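Local structure of endoglucanase, glycoside hydrolase family 5 protein (Cytophaga hutchinsonii, 5IHS) at residues V120-H125 with Q137-E142; N152-V157 with T188-V193. The protein probably hydrolyses internal beta-1,4-glucosidic bonds of cellulose, as a family 5 endoglucanase with a TIM-barrel fold. All coordinates share one frame; numbering follows the deposited sequence.

Contact 1 (V120-H125 with Q137-E142); sequences VIIDYH and QRFFSE
I122 and Y124 on strand 120-125 meet F139 and F140 on helix 137-142 in a mainly apolar interface. The aliphatic part comes from I122, whose CG2 branch lies anti to the backbone N and projects to the edge of the F139 ring, 3.7 Å from F139 CE2. The same methyl stands 4.1 Å from F140 CE1, at the junction of the two phenyl groups.

The aromatic part is a cluster of three rings. F140 directs its outer edge at the strand: F140 CE2 comes to 3.6 Å from Y124 CB, and F140 CE1 lies 4.0 Å from I122 O, both partners being near the ring plane. F139 CD2 sits 3.8 Å above that plane, over the centre of one F140 face, and also packs 3.8 Å from Y124 CD1. The tyrosine ring is oblique to both phenylalanines, its plane turned 35° from that of F139 and 53° from that of F140. Replacing F140 with an alanine is likely to deprive Y124 CB and the CD2 edge of F139 of the ring they pack on, opening a gap between strand and helix.

The side-chain hydrogen bonds within the two segments do not join strand to helix. H125 ND1 donates to the syn side of D123 OD2 at 2.6 Å, across the strand from the helix, while Q137 O accepts from S141 N and S141 OG on opposite faces of its plane.

Strand and helix segments run antiparallel, their axes 10.8 Å apart, as the first half of the beta-alpha-beta unit that ends in strand 153-156. Y95 meets the F139 ring edge-to-face, M88 of strand 83-89 touches both F139 and Y124, and Y155 of the next strand and V178 of helix 167-185 pack on F140.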
# COMPACT_ATOMS: atom_id res chain seq x y z
N VAL A 120 0.73 7.61 4.50
CA VAL A 120 1.81 6.64 4.43
C VAL A 120 1.31 5.29 4.93
O VAL A 120 0.67 5.21 5.99
CB VAL A 120 3.07 7.10 5.21
CG1 VAL A 120 2.77 7.41 6.66
CG2 VAL A 120 4.19 6.08 5.08
N ILE A 121 1.61 4.24 4.16
CA ILE A 121 1.30 2.87 4.54
C ILE A 121 2.55 2.22 5.12
O ILE A 121 3.59 2.17 4.47
CB ILE A 121 0.81 2.06 3.33
CG1 ILE A 121 -0.45 2.67 2.72
CG2 ILE A 121 0.56 0.61 3.73
CD1 ILE A 121 -0.76 2.15 1.34
N ILE A 122 2.41 1.71 6.35
CA ILE A 122 3.44 0.93 7.00
C ILE A 122 3.14 -0.53 6.68
O ILE A 122 2.23 -1.12 7.26
CB ILE A 122 3.46 1.17 8.52
CG1 ILE A 122 3.76 2.64 8.83
CG2 ILE A 122 4.47 0.24 9.20
CD1 ILE A 122 3.60 2.99 10.29
N ASP A 123 3.89 -1.11 5.72
CA ASP A 123 3.64 -2.45 5.19
C ASP A 123 4.62 -3.47 5.75
O ASP A 123 5.84 -3.39 5.52
CB ASP A 123 3.71 -2.38 3.66
CG ASP A 123 3.94 -3.72 2.97
OD1 ASP A 123 3.46 -4.77 3.43
OD2 ASP A 123 4.61 -3.66 1.88
N TYR A 124 4.08 -4.43 6.50
CA TYR A 124 4.82 -5.60 6.99
C TYR A 124 4.91 -6.56 5.81
O TYR A 124 3.98 -7.33 5.54
CB TYR A 124 4.08 -6.18 8.18
CG TYR A 124 4.90 -7.07 9.09
CD1 TYR A 124 5.88 -6.52 9.93
CD2 TYR A 124 4.71 -8.43 9.14
CE1 TYR A 124 6.62 -7.31 10.78
CE2 TYR A 124 5.46 -9.23 9.99
CZ TYR A 124 6.41 -8.66 10.80
OH TYR A 124 7.18 -9.42 11.66
N HIS A 125 6.02 -6.48 5.08
CA HIS A 125 6.11 -7.05 3.74
C HIS A 125 6.56 -8.51 3.84
O HIS A 125 7.70 -8.87 3.55
CB HIS A 125 7.00 -6.20 2.85
CG HIS A 125 6.75 -6.40 1.40
ND1 HIS A 125 5.71 -5.77 0.74
CD2 HIS A 125 7.38 -7.16 0.48
CE1 HIS A 125 5.74 -6.13 -0.53
NE2 HIS A 125 6.74 -6.98 -0.72
N GLN A 137 3.69 -8.31 16.30
CA GLN A 137 3.00 -7.55 17.33
C GLN A 137 3.93 -6.52 17.95
O GLN A 137 3.52 -5.39 18.22
CB GLN A 137 2.47 -8.51 18.40
CG GLN A 137 1.27 -9.32 17.93
CD GLN A 137 0.81 -10.32 18.98
OE1 GLN A 137 1.19 -10.24 20.15
NE2 GLN A 137 -0.02 -11.26 18.56
N ARG A 138 5.19 -6.89 18.17
CA ARG A 138 6.15 -5.95 18.75
C ARG A 138 6.36 -4.76 17.81
O ARG A 138 6.33 -3.60 18.24
CB ARG A 138 7.48 -6.67 19.02
CG ARG A 138 8.55 -5.82 19.67
CD ARG A 138 9.72 -6.67 20.19
NE ARG A 138 10.40 -7.43 19.13
CZ ARG A 138 10.33 -8.76 18.97
NH1 ARG A 138 10.99 -9.33 17.98
NH2 ARG A 138 9.61 -9.52 19.79
N PHE A 139 6.57 -5.04 16.53
CA PHE A 139 6.78 -3.99 15.54
C PHE A 139 5.60 -3.03 15.49
O PHE A 139 5.75 -1.81 15.55
CB PHE A 139 7.02 -4.60 14.17
CG PHE A 139 7.06 -3.58 13.07
CD1 PHE A 139 8.15 -2.73 12.95
CD2 PHE A 139 6.02 -3.46 12.17
CE1 PHE A 139 8.19 -1.77 11.95
CE2 PHE A 139 6.06 -2.50 11.17
CZ PHE A 139 7.15 -1.66 11.06
N PHE A 140 4.39 -3.58 15.35
CA PHE A 140 3.22 -2.72 15.22
C PHE A 140 2.90 -1.99 16.51
O PHE A 140 2.42 -0.85 16.45
CB PHE A 140 2.04 -3.50 14.65
CG PHE A 140 2.10 -3.61 13.16
CD1 PHE A 140 1.90 -2.49 12.37
CD2 PHE A 140 2.40 -4.81 12.54
CE1 PHE A 140 2.00 -2.56 10.99
CE2 PHE A 140 2.49 -4.88 11.14
CZ PHE A 140 2.28 -3.75 10.38
N SER A 141 3.15 -2.60 17.67
CA SER A 141 2.99 -1.88 18.93
C SER A 141 3.91 -0.66 18.98
O SER A 141 3.51 0.43 19.40
CB SER A 141 3.31 -2.79 20.11
OG SER A 141 2.34 -3.80 20.28
N GLU A 142 5.16 -0.84 18.56
CA GLU A 142 6.10 0.28 18.55
C GLU A 142 5.65 1.39 17.61
O GLU A 142 5.71 2.58 17.95
CB GLU A 142 7.48 -0.21 18.15
CG GLU A 142 8.12 -1.06 19.21
CD GLU A 142 9.44 -1.65 18.78
OE1 GLU A 142 9.94 -1.29 17.69
OE2 GLU A 142 9.99 -2.48 19.54

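Contact 2 (N152-V157 with T188-V193); sequences NIIYEV and TNIIVV
Y155 bonds through both its backbone polar groups to the residues flanking I191: Y155 N donates to I190 O at 3.0 Å, and Y155 O accepts from V192 N at 2.7 Å. Two residues on, V157 N donates to V192 O at 3.2 Å. At the other end a water takes over, donating to I153 O and accepting from I190 N. N189 CB lies 3.4 Å from I153 O and borders the Y155 ring near CE2. This is the parallel pairing of the fourth and fifth strands of the TIM barrel, with helix 167-185 forming the crossover between them.

On the helix-facing side, Y155 CD2 lies 4.0 Å from I191 CG1, and V157 CG1 packs 3.8 Å from I191 CG2. With CG anti to its carbonyl carbon (chi1 -55°), the Y155 ring turns back over I153 CG2, which is offset toward its rim. On the other side, I154 CG2 and V192 CG2 meet at 3.8 Å beside E156, whose extended chain carries its carboxylate into the barrel to a salt bridge with R85 and a hydrogen bond with T247. Farther out, D186 OD2 bonds to both Y155 OH and N189 ND2, and N189 ND2 also donates to I150 O.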
# COMPACT_ATOMS: atom_id res chain seq x y z
N ASN A 152 -1.86 10.65 9.25
CA ASN A 152 -1.23 10.18 8.01
C ASN A 152 -1.13 8.66 7.93
O ASN A 152 -0.91 8.14 6.83
CB ASN A 152 0.19 10.73 7.93
CG ASN A 152 0.27 12.22 8.13
OD1 ASN A 152 -0.09 12.73 9.20
ND2 ASN A 152 0.80 12.94 7.13
N ILE A 153 -1.20 7.96 9.05
CA ILE A 153 -0.77 6.57 9.15
C ILE A 153 -1.87 5.61 8.70
O ILE A 153 -3.00 5.68 9.17
CB ILE A 153 -0.38 6.23 10.60
CG1 ILE A 153 0.56 7.27 11.22
CG2 ILE A 153 0.14 4.79 10.68
CD1 ILE A 153 1.88 7.37 10.54
N ILE A 154 -1.48 4.65 7.85
CA ILE A 154 -2.26 3.47 7.49
C ILE A 154 -1.37 2.26 7.75
O ILE A 154 -0.21 2.25 7.35
CB ILE A 154 -2.66 3.53 6.00
CG1 ILE A 154 -3.50 4.78 5.70
CG2 ILE A 154 -3.40 2.25 5.58
CD1 ILE A 154 -3.59 5.12 4.23
N TYR A 155 -1.90 1.26 8.46
CA TYR A 155 -1.14 0.06 8.77
C TYR A 155 -1.51 -1.07 7.81
O TYR A 155 -2.69 -1.26 7.52
CB TYR A 155 -1.41 -0.42 10.20
CG TYR A 155 -1.16 0.62 11.26
CD1 TYR A 155 0.10 0.79 11.82
CD2 TYR A 155 -2.18 1.43 11.72
CE1 TYR A 155 0.33 1.74 12.80
CE2 TYR A 155 -1.97 2.37 12.71
CZ TYR A 155 -0.71 2.52 13.25
OH TYR A 155 -0.46 3.47 14.22
N GLU A 156 -0.52 -1.84 7.36
CA GLU A 156 -0.74 -3.00 6.49
C GLU A 156 -0.01 -4.18 7.13
O GLU A 156 1.22 -4.28 7.07
CB GLU A 156 -0.28 -2.68 5.07
CG GLU A 156 -0.40 -3.87 4.13
CD GLU A 156 0.03 -3.57 2.70
OE1 GLU A 156 0.56 -2.47 2.44
OE2 GLU A 156 -0.19 -4.46 1.83
N VAL A 157 -0.77 -5.06 7.78
CA VAL A 157 -0.18 -6.02 8.72
C VAL A 157 0.36 -7.30 8.10
O VAL A 157 1.09 -8.03 8.78
CB VAL A 157 -1.16 -6.35 9.86
CG1 VAL A 157 -1.51 -5.09 10.65
CG2 VAL A 157 -2.42 -7.05 9.35
N THR A 188 -8.18 4.69 15.83
CA THR A 188 -8.99 4.76 14.62
C THR A 188 -8.28 4.69 13.28
O THR A 188 -8.97 4.52 12.27
CB THR A 188 -9.87 6.01 14.60
OG1 THR A 188 -9.05 7.18 14.52
CG2 THR A 188 -10.77 6.08 15.83
N ASN A 189 -6.95 4.81 13.20
CA ASN A 189 -6.35 4.78 11.87
C ASN A 189 -6.61 3.43 11.19
O ASN A 189 -6.76 2.39 11.84
CB ASN A 189 -4.87 5.10 11.93
CG ASN A 189 -4.60 6.59 12.15
OD1 ASN A 189 -5.37 7.46 11.70
ND2 ASN A 189 -3.49 6.89 12.82
N ILE A 190 -6.67 3.47 9.86
CA ILE A 190 -7.04 2.30 9.09
C ILE A 190 -5.98 1.21 9.18
O ILE A 190 -4.77 1.48 9.13
CB ILE A 190 -7.32 2.72 7.64
CG1 ILE A 190 -8.60 3.57 7.58
CG2 ILE A 190 -7.45 1.49 6.72
CD1 ILE A 190 -8.93 4.13 6.23
N ILE A 191 -6.44 -0.03 9.27
CA ILE A 191 -5.60 -1.22 9.21
C ILE A 191 -6.08 -2.06 8.03
O ILE A 191 -7.27 -2.38 7.94
CB ILE A 191 -5.66 -2.02 10.52
CG1 ILE A 191 -5.25 -1.15 11.72
CG2 ILE A 191 -4.80 -3.25 10.42
CD1 ILE A 191 -5.57 -1.78 13.07
N VAL A 192 -5.15 -2.41 7.14
CA VAL A 192 -5.43 -3.17 5.93
C VAL A 192 -4.86 -4.57 6.11
O VAL A 192 -3.69 -4.72 6.48
CB VAL A 192 -4.83 -2.51 4.67
CG1 VAL A 192 -5.29 -3.24 3.42
CG2 VAL A 192 -5.15 -1.01 4.60
N VAL A 193 -5.68 -5.59 5.83
CA VAL A 193 -5.34 -6.99 6.09
C VAL A 193 -5.27 -7.78 4.78
O VAL A 193 -6.25 -7.81 4.02
CB VAL A 193 -6.35 -7.63 7.05
CG1 VAL A 193 -5.96 -9.08 7.33
CG2 VAL A 193 -6.48 -6.83 8.34
O HOH W 1 -5.70 5.76 8.45

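Both contacts are buried in the same barrel and serve successive beta-alpha-beta units: contact 1 packs a strand against the helix that follows it, whereas contact 2 pairs neighbouring strands within the sheet. Their chemistry differs accordingly, contact 1 resting on aromatic and aliphatic side chains and contact 2 on backbone hydrogen bonds with apolar packing on both sides. They join through the sheet, in which strands 119-125 and 153-156 are neighbours, with I122 N near I154 O and I122 O near E156 N, each at 2.9 Å and probably hydrogen-bonded. Inside the barrel, E156 of contact 2 packs on I121 and D123; outside it, F140 of contact 1 touches Y155 and V157.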